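Local structure of glycoside hydrolase family 16 protein (Akkermansia muciniphila, 6T2N) at residues 68-73 with 267-272; 91-96 with 100-105; 146-151 with 164-169; 152-157 with 183-188. The protein is a glycoside hydrolase of family 16 that probably acts as an endo-beta-galactosidase, cutting within mucin O-glycan chains in the human gut. All coordinates share one frame; numbering follows the deposited sequence.

Contact 1 of 4, residues 68-73 with 267-272; sequences KKWKPE and FYLILN
Trp70 packs its indole against Leu269 and Leu271 in a buried, apolar contact between next-but-one neighbours of one beta sheet. Strand 71-72 and strand 267-275 both pair with strand 127-136, which lies between them, and the Trp70 and Ile270 CA atoms are accordingly 9.1 Å apart. Leu269 and Leu271 sit on the same face of their strand, the face that meets Val299 of the other sheet. The six-membered ring of the indole does the touching: CH2 meets Leu269 CD2 at 4.0 Å, at the edge of the ring and near its plane, while CZ3 lies 3.7 Å from Leu271 CD1, which approaches at a slant. CG stands anti to the carbonyl carbon (chi1 -47°), and this turns the six-membered ring toward the leucines. Its NE1 bonds to Asp58 OD2, and Trp56 and Phe60 add aromatic neighbours. Farther along, Ile270 CD1 comes 4.1 Å from Glu73 OE2, the two side chains meeting nearly at a right angle; that carboxylate is held by Ser134 and Arg78. The indole therefore plays two parts, a hydrocarbon edge turned into the core and an N-H committed to an acid, and that bond should fix how the ring is turned against the leucines.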
loop_
_atom_site.group_PDB
_atom_site.type_symbol
_atom_site.label_atom_id
_atom_site.label_comp_id
_atom_site.label_asym_id
_atom_site.label_seq_id
_atom_site.Cartn_x
_atom_site.Cartn_y
_atom_site.Cartn_z
ATOM N N LYS A 68 11.528 4.086 13.547
ATOM C CA LYS A 68 11.217 2.780 14.165
ATOM C C LYS A 68 9.807 2.389 13.693
ATOM O O LYS A 68 9.432 1.250 13.938
ATOM C CB LYS A 68 11.365 2.880 15.689
ATOM C CG LYS A 68 10.042 3.182 16.387
ATOM C CD LYS A 68 10.028 3.853 17.769
ATOM C CE LYS A 68 8.596 3.875 18.291
ATOM N NZ LYS A 68 8.362 4.891 19.338
ATOM N N LYS A 69 9.081 3.265 12.994
ATOM C CA LYS A 69 7.754 2.924 12.401
ATOM C C LYS A 69 7.710 2.919 10.850
ATOM O O LYS A 69 6.914 2.128 10.273
ATOM C CB LYS A 69 6.728 3.902 12.963
ATOM C CG LYS A 69 6.162 3.434 14.279
ATOM C CD LYS A 69 4.994 4.243 14.737
ATOM C CE LYS A 69 4.830 4.124 16.230
ATOM N NZ LYS A 69 3.664 4.903 16.685
ATOM N N TRP A 70 8.462 3.792 10.184
ATOM C CA TRP A 70 8.464 3.926 8.712
ATOM C C TRP A 70 9.894 4.009 8.200
ATOM O O TRP A 70 10.746 4.538 8.915
ATOM C CB TRP A 70 7.684 5.154 8.301
ATOM C CG TRP A 70 6.367 5.274 8.987
ATOM C CD1 TRP A 70 6.080 6.030 10.086
ATOM C CD2 TRP A 70 5.150 4.619 8.612
ATOM N NE1 TRP A 70 4.756 5.928 10.398
ATOM C CE2 TRP A 70 4.161 5.048 9.524
ATOM C CE3 TRP A 70 4.799 3.709 7.605
ATOM C CZ2 TRP A 70 2.845 4.578 9.471
ATOM C CZ3 TRP A 70 3.491 3.278 7.532
ATOM C CH2 TRP A 70 2.526 3.719 8.448
ATOM N N LYS A 71 10.133 3.492 7.000
ATOM C CA LYS A 71 11.411 3.662 6.290
ATOM C C LYS A 71 11.073 4.081 4.882
ATOM O O LYS A 71 10.010 3.753 4.384
ATOM C CB LYS A 71 12.308 2.437 6.409
ATOM C CG LYS A 71 12.845 2.282 7.817
ATOM C CD LYS A 71 13.880 1.191 7.916
ATOM C CE LYS A 71 14.199 0.811 9.351
ATOM N NZ LYS A 71 15.057 1.827 10.010
ATOM N N PRO A 72 11.919 4.946 4.287
ATOM C CA PRO A 72 11.712 5.413 2.927
ATOM C C PRO A 72 12.093 4.244 2.019
ATOM O O PRO A 72 13.066 3.581 2.298
ATOM C CB PRO A 72 12.713 6.598 2.802
ATOM C CG PRO A 72 13.839 6.201 3.704
ATOM C CD PRO A 72 13.132 5.556 4.879
ATOM N N GLU A 73 11.342 4.032 0.959
ATOM C CA GLU A 73 11.862 3.222 -0.155
ATOM C C GLU A 73 12.789 4.171 -0.884
ATOM O O GLU A 73 12.432 5.342 -0.913
ATOM C CB GLU A 73 10.737 2.735 -1.070
ATOM C CG GLU A 73 9.681 1.857 -0.424
ATOM C CD GLU A 73 8.968 1.026 -1.476
ATOM O OE1 GLU A 73 8.358 1.665 -2.344
ATOM O OE2 GLU A 73 9.080 -0.237 -1.457
ATOM N N PHE A 267 1.623 -9.487 6.665
ATOM C CA PHE A 267 1.661 -8.522 5.531
ATOM C C PHE A 267 2.310 -7.202 5.981
ATOM O O PHE A 267 1.972 -6.725 7.094
ATOM C CB PHE A 267 0.225 -8.357 5.029
ATOM C CG PHE A 267 -0.154 -9.262 3.895
ATOM C CD1 PHE A 267 -0.438 -10.579 4.123
ATOM C CD2 PHE A 267 -0.211 -8.789 2.605
ATOM C CE1 PHE A 267 -0.792 -11.419 3.077
ATOM C CE2 PHE A 267 -0.565 -9.613 1.557
ATOM C CZ PHE A 267 -0.853 -10.937 1.796
ATOM N N TYR A 268 3.198 -6.602 5.180
ATOM C CA TYR A 268 3.769 -5.262 5.542
ATOM C C TYR A 268 3.134 -4.178 4.683
ATOM O O TYR A 268 2.539 -4.478 3.642
ATOM C CB TYR A 268 5.293 -5.205 5.538
ATOM C CG TYR A 268 5.877 -5.480 4.193
ATOM C CD1 TYR A 268 5.975 -4.459 3.276
ATOM C CD2 TYR A 268 6.274 -6.762 3.822
ATOM C CE1 TYR A 268 6.505 -4.686 2.018
ATOM C CE2 TYR A 268 6.776 -7.022 2.552
ATOM C CZ TYR A 268 6.890 -5.972 1.647
ATOM O OH TYR A 268 7.380 -6.126 0.380
ATOM N N LEU A 269 3.152 -2.962 5.225
ATOM C CA LEU A 269 2.351 -1.823 4.712
ATOM C C LEU A 269 3.234 -0.850 3.933
ATOM O O LEU A 269 4.394 -0.602 4.336
ATOM C CB LEU A 269 1.658 -1.087 5.850
ATOM C CG LEU A 269 0.902 0.169 5.410
ATOM C CD1 LEU A 269 -0.182 -0.140 4.388
ATOM C CD2 LEU A 269 0.300 0.917 6.609
ATOM N N ILE A 270 2.670 -0.338 2.841
ATOM C CA ILE A 270 3.292 0.688 1.967
ATOM C C ILE A 270 2.320 1.826 1.740
ATOM O O ILE A 270 1.161 1.521 1.333
ATOM C CB ILE A 270 3.663 0.108 0.616
ATOM C CG1 ILE A 270 4.669 -1.017 0.764
ATOM C CG2 ILE A 270 4.187 1.227 -0.233
ATOM C CD1 ILE A 270 5.220 -1.464 -0.571
ATOM N N LEU A 271 2.834 3.052 1.924
ATOM C CA LEU A 271 2.167 4.333 1.568
ATOM C C LEU A 271 3.051 5.028 0.532
ATOM O O LEU A 271 4.222 5.233 0.816
ATOM C CB LEU A 271 2.011 5.146 2.848
ATOM C CG LEU A 271 1.399 4.396 4.032
ATOM C CD1 LEU A 271 1.325 5.289 5.243
ATOM C CD2 LEU A 271 0.012 3.925 3.712
ATOM N N ASN A 272 2.544 5.316 -0.654
ATOM C CA ASN A 272 3.401 5.827 -1.748
ATOM C C ASN A 272 2.542 6.602 -2.771
ATOM O O ASN A 272 1.294 6.382 -2.827
ATOM C CB ASN A 272 4.216 4.692 -2.365
ATOM C CG ASN A 272 3.356 3.876 -3.301
ATOM O OD1 ASN A 272 2.586 3.051 -2.858
ATOM N ND2 ASN A 272 3.339 4.205 -4.576
#

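Contact 2 of 4, residues 91-96 with 100-105; sequences KNMRLE and LVLETH
Arg94 and Val101 form the central, hydrogen-bonded pair of an antiparallel beta hairpin, strands 93-96 and 99-104, at the end of one sheet of the family 16 sandwich; its turn supplies Gly98 to the calcium site. Packing is tight here: Val101 N bonds to Arg94 O at 2.7 Å, and Arg94 N bonds back to Val101 O. The arginine side chain reaches over Val101, whose CG1 lies above one guanidinium face, and grips buried Glu103 end-on: NH1 and NH2 both go to OE1, at 2.8 and 2.6 Å, from above the carboxylate plane. Asn92 ND2 bonds to Glu103 O almost straight (2.9 Å, 177°), its OD1 being held by Thr87 and Arg89.

The opposite face is looser between the strands. Met93 and Leu102 lie side by side, CG to CD2 4.0 Å, beside Leu95 and Leu100, with Val135 and Ile65 against them. Solvent reaches the ends, at partly exposed Glu96, paired with Lys293, and Lys91. With CG anti to the backbone N (chi1 177°) and the rest of the chain extended, Lys91 lays CE over the centre of the His105 ring and sends NZ to Glu107. Lys91 O is pinched between Arg94 NH1 and His105 NE2, which reach it from opposite faces of its carbonyl plane.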
loop_
_atom_site.group_PDB
_atom_site.type_symbol
_atom_site.label_atom_id
_atom_site.label_comp_id
_atom_site.label_asym_id
_atom_site.label_seq_id
_atom_site.Cartn_x
_atom_site.Cartn_y
_atom_site.Cartn_z
ATOM N N LYS A 91 11.682 16.676 0.950
ATOM C CA LYS A 91 11.179 17.357 -0.315
ATOM C C LYS A 91 9.993 16.523 -0.725
ATOM O O LYS A 91 8.943 17.167 -1.014
ATOM C CB LYS A 91 12.241 17.562 -1.421
ATOM C CG LYS A 91 11.728 18.191 -2.726
ATOM C CD LYS A 91 12.777 18.519 -3.801
ATOM C CE LYS A 91 12.204 19.414 -4.886
ATOM N NZ LYS A 91 12.899 19.237 -6.184
ATOM N N ASN A 92 10.221 15.198 -0.635
ATOM C CA ASN A 92 9.282 14.069 -0.948
ATOM C C ASN A 92 8.569 13.495 0.302
ATOM O O ASN A 92 7.460 12.964 0.131
ATOM C CB ASN A 92 10.038 12.981 -1.707
ATOM C CG ASN A 92 10.753 13.513 -2.949
ATOM O OD1 ASN A 92 11.963 13.350 -3.093
ATOM N ND2 ASN A 92 10.011 14.115 -3.880
ATOM N N MET A 93 9.106 13.651 1.528
ATOM C CA MET A 93 8.671 12.941 2.769
ATOM C C MET A 93 8.779 13.814 4.018
ATOM O O MET A 93 9.915 14.127 4.430
ATOM C CB MET A 93 9.614 11.764 3.010
ATOM C CG MET A 93 8.913 10.447 3.182
ATOM S SD MET A 93 10.075 9.092 2.897
ATOM C CE MET A 93 10.914 9.160 4.479
ATOM N N ARG A 94 7.677 14.141 4.687
ATOM C CA ARG A 94 7.746 15.006 5.902
ATOM C C ARG A 94 6.364 15.118 6.550
ATOM O O ARG A 94 5.359 14.842 5.842
ATOM C CB ARG A 94 8.178 16.415 5.502
ATOM C CG ARG A 94 7.322 16.903 4.302
ATOM C CD ARG A 94 7.666 18.495 4.106
ATOM N NE ARG A 94 6.819 19.196 3.154
ATOM C CZ ARG A 94 6.757 18.996 1.867
ATOM N NH1 ARG A 94 7.658 18.295 1.307
ATOM N NH2 ARG A 94 5.979 19.717 1.115
ATOM N N LEU A 95 6.328 15.558 7.823
ATOM C CA LEU A 95 5.076 15.802 8.577
ATOM C C LEU A 95 4.781 17.282 8.450
ATOM O O LEU A 95 5.661 18.035 8.763
ATOM C CB LEU A 95 5.265 15.406 10.037
ATOM C CG LEU A 95 5.903 14.038 10.252
ATOM C CD1 LEU A 95 5.996 13.696 11.736
ATOM C CD2 LEU A 95 5.132 12.976 9.474
ATOM N N GLU A 96 3.652 17.621 7.844
ATOM C CA GLU A 96 3.035 18.962 7.796
ATOM C C GLU A 96 1.633 18.772 8.375
ATOM O O GLU A 96 1.048 17.686 8.184
ATOM C CB GLU A 96 2.973 19.545 6.374
ATOM C CG GLU A 96 4.151 20.427 5.940
ATOM C CD GLU A 96 4.096 20.945 4.497
ATOM O OE1 GLU A 96 3.568 20.246 3.627
ATOM O OE2 GLU A 96 4.596 22.068 4.233
ATOM N N LEU A 100 1.555 12.753 7.606
ATOM C CA LEU A 100 2.606 12.363 6.640
ATOM C C LEU A 100 2.259 12.967 5.276
ATOM O O LEU A 100 1.085 12.756 4.772
ATOM C CB LEU A 100 2.652 10.841 6.507
ATOM C CG LEU A 100 3.615 10.329 5.440
ATOM C CD1 LEU A 100 5.038 10.721 5.785
ATOM C CD2 LEU A 100 3.505 8.830 5.283
ATOM N N VAL A 101 3.261 13.629 4.696
ATOM C CA VAL A 101 3.194 14.290 3.371
ATOM C C VAL A 101 4.135 13.508 2.446
ATOM O O VAL A 101 5.369 13.479 2.740
ATOM C CB VAL A 101 3.563 15.783 3.494
ATOM C CG1 VAL A 101 3.398 16.544 2.188
ATOM C CG2 VAL A 101 2.747 16.441 4.580
ATOM N N LEU A 102 3.591 12.878 1.394
ATOM C CA LEU A 102 4.401 12.305 0.304
ATOM C C LEU A 102 4.190 13.181 -0.914
ATOM O O LEU A 102 3.044 13.227 -1.421
ATOM C CB LEU A 102 3.912 10.896 0.024
ATOM C CG LEU A 102 3.872 9.952 1.221
ATOM C CD1 LEU A 102 3.210 8.619 0.843
ATOM C CD2 LEU A 102 5.275 9.745 1.748
ATOM N N GLU A 103 5.255 13.879 -1.321
ATOM C CA GLU A 103 5.176 15.045 -2.230
ATOM C C GLU A 103 6.097 14.911 -3.494
ATOM O O GLU A 103 7.223 14.517 -3.402
ATOM C CB GLU A 103 5.637 16.320 -1.570
ATOM C CG GLU A 103 5.522 17.446 -2.566
ATOM C CD GLU A 103 5.639 18.809 -1.970
ATOM O OE1 GLU A 103 6.601 18.921 -1.262
ATOM O OE2 GLU A 103 4.745 19.674 -2.219
ATOM N N THR A 104 5.364 14.968 -4.634
ATOM C CA THR A 104 5.795 14.438 -5.957
ATOM C C THR A 104 6.153 15.671 -6.746
ATOM O O THR A 104 5.325 16.611 -6.797
ATOM C CB THR A 104 4.747 13.528 -6.620
ATOM O OG1 THR A 104 4.424 12.415 -5.762
ATOM C CG2 THR A 104 5.235 13.039 -7.960
ATOM N N HIS A 105 7.392 15.696 -7.204
ATOM C CA HIS A 105 8.026 16.875 -7.839
ATOM C C HIS A 105 8.535 16.440 -9.199
ATOM O O HIS A 105 9.342 15.492 -9.215
ATOM C CB HIS A 105 9.246 17.387 -7.056
ATOM C CG HIS A 105 8.949 17.906 -5.706
ATOM N ND1 HIS A 105 8.549 19.181 -5.516
ATOM C CD2 HIS A 105 9.004 17.321 -4.489
ATOM C CE1 HIS A 105 8.355 19.375 -4.226
ATOM N NE2 HIS A 105 8.637 18.257 -3.570
#

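Contact 3 of 4, residues 146-151 with 164-169; sequences GRLEVR and IWLLGK
Strands 146-153 and 160-168 run in roughly opposite directions but belong to different sheets, so 146-151 and 164-169 face one another through side chains and not through backbone bonds. The CA atoms of Leu148 and Leu166 are 10.8 Å apart; farther along, the CA atoms of Val150 and Ile164 are 8.0 Å apart.

Two apolar pairs fill the gap, and they are built differently. Leu148 and Leu166 meet tip to tip, CD2 against CD2 at 3.8 Å, each reaching out from its own sheet. Leu148 gets there with CG anti to the backbone N (chi1 -177°), which stretches the side chain away from its strand. Val150 and Ile164 instead slide past each other in opposite directions, so that Val150 CG1 rests 3.8 Å from Ile164 CD1. Tyr227, Met229 and Val299 of the first sheet and Phe267 and Leu269 of the second pack round these four residues.

The alternate residues turn to the faces away from the core between the sheets. Arg147 NE donates to the anti lone pair of Glu149 OE2 at 2.8 Å, close to the guanidinium plane, while NH1 pairs with Glu230; on the other sheet Trp165 NE1 bonds to Asn272. The polar side-chain bonds described here lie on the far faces, and what joins the two sheets is undirected contact between buried methyl groups near the middle of the sandwich.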
loop_
_atom_site.group_PDB
_atom_site.type_symbol
_atom_site.label_atom_id
_atom_site.label_comp_id
_atom_site.label_asym_id
_atom_site.label_seq_id
_atom_site.Cartn_x
_atom_site.Cartn_y
_atom_site.Cartn_z
ATOM N N GLY A 146 -6.519 -8.145 11.726
ATOM C CA GLY A 146 -7.115 -7.130 12.591
ATOM C C GLY A 146 -7.763 -6.137 11.694
ATOM O O GLY A 146 -7.986 -6.467 10.533
ATOM N N ARG A 147 -8.003 -4.957 12.221
ATOM C CA ARG A 147 -8.633 -3.862 11.474
ATOM C C ARG A 147 -7.582 -2.778 11.356
ATOM O O ARG A 147 -7.036 -2.361 12.415
ATOM C CB ARG A 147 -9.862 -3.345 12.219
ATOM C CG ARG A 147 -10.452 -2.077 11.620
ATOM C CD ARG A 147 -11.290 -1.383 12.653
ATOM N NE ARG A 147 -12.069 -0.319 12.051
ATOM C CZ ARG A 147 -13.190 -0.503 11.369
ATOM N NH1 ARG A 147 -13.661 -1.719 11.162
ATOM N NH2 ARG A 147 -13.830 0.528 10.866
ATOM N N LEU A 148 -7.339 -2.361 10.119
ATOM C CA LEU A 148 -6.312 -1.370 9.755
ATOM C C LEU A 148 -6.999 -0.193 9.105
ATOM O O LEU A 148 -7.606 -0.407 8.026
ATOM C CB LEU A 148 -5.335 -1.991 8.776
ATOM C CG LEU A 148 -4.185 -1.070 8.391
ATOM C CD1 LEU A 148 -3.450 -0.511 9.623
ATOM C CD2 LEU A 148 -3.254 -1.842 7.473
ATOM N N GLU A 149 -6.914 0.956 9.777
ATOM C CA GLU A 149 -7.630 2.198 9.423
ATOM C C GLU A 149 -6.582 3.154 8.882
ATOM O O GLU A 149 -5.583 3.386 9.598
ATOM C CB GLU A 149 -8.285 2.831 10.644
ATOM C CG GLU A 149 -9.372 1.999 11.275
ATOM C CD GLU A 149 -10.140 2.734 12.359
ATOM O OE1 GLU A 149 -9.794 3.925 12.621
ATOM O OE2 GLU A 149 -11.101 2.126 12.913
ATOM N N VAL A 150 -6.783 3.664 7.672
ATOM C CA VAL A 150 -5.854 4.657 7.076
ATOM C C VAL A 150 -6.692 5.794 6.507
ATOM O O VAL A 150 -7.488 5.569 5.565
ATOM C CB VAL A 150 -4.895 4.047 6.036
ATOM C CG1 VAL A 150 -4.013 5.140 5.419
ATOM C CG2 VAL A 150 -4.024 2.949 6.656
ATOM N N ARG A 151 -6.493 6.976 7.092
ATOM C CA ARG A 151 -7.206 8.212 6.689
ATOM C C ARG A 151 -6.281 9.096 5.860
ATOM O O ARG A 151 -5.171 9.396 6.378
ATOM C CB ARG A 151 -7.704 9.004 7.886
ATOM C CG ARG A 151 -8.666 10.081 7.421
ATOM C CD ARG A 151 -9.984 10.123 8.165
ATOM N NE ARG A 151 -10.782 11.266 7.740
ATOM C CZ ARG A 151 -10.449 12.528 8.011
ATOM N NH1 ARG A 151 -9.327 12.815 8.660
ATOM N NH2 ARG A 151 -11.216 13.514 7.596
ATOM N N ILE A 164 -2.412 2.964 -1.008
ATOM C CA ILE A 164 -2.266 2.300 0.314
ATOM C C ILE A 164 -2.319 0.801 0.050
ATOM O O ILE A 164 -3.341 0.340 -0.433
ATOM C CB ILE A 164 -3.404 2.773 1.218
ATOM C CG1 ILE A 164 -3.356 4.293 1.330
ATOM C CG2 ILE A 164 -3.421 2.076 2.568
ATOM C CD1 ILE A 164 -4.693 4.880 1.704
ATOM N N TRP A 165 -1.254 0.070 0.360
ATOM C CA TRP A 165 -1.233 -1.371 0.047
ATOM C C TRP A 165 -0.213 -2.154 0.879
ATOM O O TRP A 165 0.673 -1.563 1.473
ATOM C CB TRP A 165 -1.056 -1.509 -1.447
ATOM C CG TRP A 165 0.218 -0.932 -1.926
ATOM C CD1 TRP A 165 0.576 0.373 -1.897
ATOM C CD2 TRP A 165 1.308 -1.637 -2.533
ATOM N NE1 TRP A 165 1.825 0.514 -2.415
ATOM C CE2 TRP A 165 2.294 -0.695 -2.824
ATOM C CE3 TRP A 165 1.559 -2.974 -2.843
ATOM C CZ2 TRP A 165 3.502 -1.033 -3.409
ATOM C CZ3 TRP A 165 2.749 -3.305 -3.436
ATOM C CH2 TRP A 165 3.707 -2.341 -3.718
ATOM N N LEU A 166 -0.467 -3.455 1.000
ATOM C CA LEU A 166 0.291 -4.441 1.817
ATOM C C LEU A 166 0.676 -5.652 0.946
ATOM O O LEU A 166 -0.106 -6.035 0.082
ATOM C CB LEU A 166 -0.588 -4.896 2.980
ATOM C CG LEU A 166 -1.189 -3.778 3.833
ATOM C CD1 LEU A 166 -2.606 -3.391 3.399
ATOM C CD2 LEU A 166 -1.176 -4.169 5.296
ATOM N N LEU A 167 1.887 -6.155 1.171
ATOM C CA LEU A 167 2.528 -7.342 0.550
ATOM C C LEU A 167 2.800 -8.350 1.668
ATOM O O LEU A 167 3.277 -7.896 2.746
ATOM C CB LEU A 167 3.869 -6.947 -0.075
ATOM C CG LEU A 167 3.824 -6.207 -1.411
ATOM C CD1 LEU A 167 5.166 -5.521 -1.720
ATOM C CD2 LEU A 167 3.412 -7.147 -2.531
ATOM N N GLY A 168 2.534 -9.649 1.408
ATOM C CA GLY A 168 2.654 -10.789 2.363
ATOM C C GLY A 168 4.134 -11.300 2.383
ATOM O O GLY A 168 4.841 -11.395 1.316
ATOM N N LYS A 169 4.641 -11.453 3.627
ATOM C CA LYS A 169 6.044 -11.908 3.844
ATOM C C LYS A 169 5.889 -13.351 4.282
ATOM O O LYS A 169 5.220 -13.584 5.295
ATOM C CB LYS A 169 6.860 -11.044 4.821
ATOM C CG LYS A 169 8.357 -11.390 4.885
ATOM C CD LYS A 169 9.078 -10.823 6.096
ATOM C CE LYS A 169 8.920 -9.316 6.167
ATOM N NZ LYS A 169 8.534 -8.855 7.520
#

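Contact 4 of 4, residues 152-157 with 183-188; sequences AKVPKT and LENISQ
The touching parts, 154-157 and 183-187, run almost the same way, their end-to-end directions 17° apart, and they converge from 8.4 Å between the CA atoms of Val154 and Asn185 to 6.1 Å between those of Thr157 and Ser187. Segment 152-157 runs off the end of strand 146-153 of one sheet, and 183-188 begins with strand 183-184 of the other and goes on as loop.

At the wide end the contact is apolar. Val154 points at its partner and sets CG1 3.7 Å from Leu183 CD2, the two side chains crossing at a slant. The valine has CG1 anti to the carbonyl carbon (chi1 -69°), an angle that turns this methyl to the leucine. Phe294 and Pro162 pack against the same valine, and Leu183 also leans on Ile164, making this the rim of the core between the sheets. At the close end the side chain of Thr157 points away and the backbone takes over: Thr157 O lies 3.5 Å from Ser187 CB. Ser187 OG accepts from the backbone N of Gly159, tying the loop after 183-184 to the one that follows 152-153.

Leu183 and Glu184 close the Glu-x-Asp-x-x-Glu signature of family 16, whose acids probably serve in catalysis here as in relatives. Leu183 faces the core and Glu184 the opposite face, beside Asp181 and Trp161; the break between 179-181 and 183-184 is consistent with the beta bulge of this form of the signature.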
loop_
_atom_site.group_PDB
_atom_site.type_symbol
_atom_site.label_atom_id
_atom_site.label_comp_id
_atom_site.label_asym_id
_atom_site.label_seq_id
_atom_site.Cartn_x
_atom_site.Cartn_y
_atom_site.Cartn_z
ATOM N N ALA A 152 -6.726 9.470 4.640
ATOM C CA ALA A 152 -5.869 10.108 3.610
ATOM C C ALA A 152 -6.660 10.949 2.593
ATOM O O ALA A 152 -7.721 10.507 2.055
ATOM C CB ALA A 152 -5.051 9.039 2.918
ATOM N N LYS A 153 -6.097 12.114 2.276
ATOM C CA LYS A 153 -6.513 12.955 1.131
ATOM C C LYS A 153 -5.577 12.670 -0.039
ATOM O O LYS A 153 -4.380 12.536 0.194
ATOM C CB LYS A 153 -6.424 14.437 1.472
ATOM C CG LYS A 153 -7.395 15.268 0.652
ATOM C CD LYS A 153 -7.515 16.731 1.042
ATOM C CE LYS A 153 -6.923 17.588 -0.054
ATOM N NZ LYS A 153 -7.063 19.027 0.243
ATOM N N VAL A 154 -6.103 12.536 -1.250
ATOM C CA VAL A 154 -5.273 12.105 -2.411
ATOM C C VAL A 154 -5.088 13.300 -3.324
ATOM O O VAL A 154 -5.964 14.174 -3.438
ATOM C CB VAL A 154 -5.815 10.900 -3.216
ATOM C CG1 VAL A 154 -5.754 9.608 -2.412
ATOM C CG2 VAL A 154 -7.203 11.104 -3.827
ATOM N N PRO A 155 -3.916 13.340 -3.999
ATOM C CA PRO A 155 -3.597 14.422 -4.925
ATOM C C PRO A 155 -4.526 14.236 -6.116
ATOM O O PRO A 155 -5.106 13.221 -6.190
ATOM C CB PRO A 155 -2.137 14.148 -5.276
ATOM C CG PRO A 155 -2.020 12.635 -5.129
ATOM C CD PRO A 155 -2.832 12.340 -3.891
ATOM N N LYS A 156 -4.617 15.210 -7.005
ATOM C CA LYS A 156 -5.336 15.044 -8.296
ATOM C C LYS A 156 -4.601 15.882 -9.347
ATOM O O LYS A 156 -4.661 17.138 -9.254
ATOM C CB LYS A 156 -6.812 15.439 -8.167
ATOM C CG LYS A 156 -7.542 15.620 -9.485
ATOM C CD LYS A 156 -8.978 16.022 -9.356
ATOM C CE LYS A 156 -9.766 15.613 -10.577
ATOM N NZ LYS A 156 -10.940 16.486 -10.794
ATOM N N THR A 157 -3.950 15.178 -10.280
ATOM C CA THR A 157 -3.233 15.688 -11.474
ATOM C C THR A 157 -2.968 14.495 -12.411
ATOM O O THR A 157 -3.099 13.318 -11.976
ATOM C CB THR A 157 -1.974 16.441 -11.023
ATOM O OG1 THR A 157 -1.574 17.416 -11.993
ATOM C CG2 THR A 157 -0.815 15.514 -10.740
ATOM N N LEU A 183 -6.183 1.061 -1.311
ATOM C CA LEU A 183 -6.444 2.165 -2.271
ATOM C C LEU A 183 -5.454 2.147 -3.431
ATOM O O LEU A 183 -4.238 2.122 -3.177
ATOM C CB LEU A 183 -6.350 3.515 -1.555
ATOM C CG LEU A 183 -6.155 4.727 -2.471
ATOM C CD1 LEU A 183 -7.412 4.985 -3.288
ATOM C CD2 LEU A 183 -5.779 5.952 -1.661
ATOM N N GLU A 184 -6.004 2.262 -4.637
ATOM C CA GLU A 184 -5.288 2.731 -5.836
ATOM C C GLU A 184 -6.231 3.623 -6.628
ATOM O O GLU A 184 -7.431 3.288 -6.720
ATOM C CB GLU A 184 -4.833 1.534 -6.640
ATOM C CG GLU A 184 -3.683 0.803 -6.003
ATOM C CD GLU A 184 -3.378 -0.461 -6.760
ATOM O OE1 GLU A 184 -4.326 -1.314 -6.970
ATOM O OE2 GLU A 184 -2.246 -0.555 -7.203
ATOM N N ASN A 185 -5.713 4.740 -7.134
ATOM C CA ASN A 185 -6.510 5.784 -7.830
ATOM C C ASN A 185 -5.731 6.096 -9.086
ATOM O O ASN A 185 -4.514 6.075 -8.929
ATOM C CB ASN A 185 -6.656 7.005 -6.919
ATOM C CG ASN A 185 -7.394 8.168 -7.540
ATOM O OD1 ASN A 185 -8.580 8.079 -7.874
ATOM N ND2 ASN A 185 -6.683 9.274 -7.690
ATOM N N ILE A 186 -6.339 6.367 -10.242
ATOM C CA ILE A 186 -5.486 6.855 -11.369
ATOM C C ILE A 186 -6.112 8.078 -12.056
ATOM O O ILE A 186 -7.357 8.129 -12.138
ATOM C CB ILE A 186 -5.145 5.707 -12.333
ATOM C CG1 ILE A 186 -6.406 5.029 -12.878
ATOM C CG2 ILE A 186 -4.198 4.685 -11.676
ATOM C CD1 ILE A 186 -6.152 4.207 -14.132
ATOM N N SER A 187 -5.261 9.013 -12.512
ATOM C CA SER A 187 -5.596 10.334 -13.118
ATOM C C SER A 187 -6.872 10.338 -13.970
ATOM O O SER A 187 -7.674 11.283 -13.817
ATOM C CB SER A 187 -4.496 10.770 -13.988
ATOM O OG SER A 187 -3.280 10.384 -13.425
ATOM N N GLN A 188 -6.955 9.440 -14.956
ATOM C CA GLN A 188 -8.125 9.261 -15.853
ATOM C C GLN A 188 -8.990 8.267 -15.087
ATOM O O GLN A 188 -8.487 7.177 -14.864
ATOM C CB GLN A 188 -7.626 8.896 -17.268
ATOM C CG GLN A 188 -7.299 7.440 -17.556
ATOM C CD GLN A 188 -6.141 6.845 -16.778
ATOM O OE1 GLN A 188 -5.661 7.410 -15.798
ATOM N NE2 GLN A 188 -5.684 5.668 -17.195
#

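The four contacts belong to one two-sheet sandwich. Contact 1 closes a long loop of chain, inside which contact 2 comes first, followed by contacts 3 and 4, whose segments alternate. Contacts 3 and 4 share strand 146-153, and a probable hydrogen bond from Ile164 N to Leu183 O (3.0 Å) joins them, though their centres are 17 Å apart. Contacts 1 and 3 lie nearest, about 10 Å between centres, on neighbouring strands 267-275 and 160-168. Contact 2, about 14 Å from contact 1, touches it through Leu102 and Met93. Together they run from the hairpin whose turn supplies Gly98 to the calcium site, through the core, to the end of the probable catalytic signature.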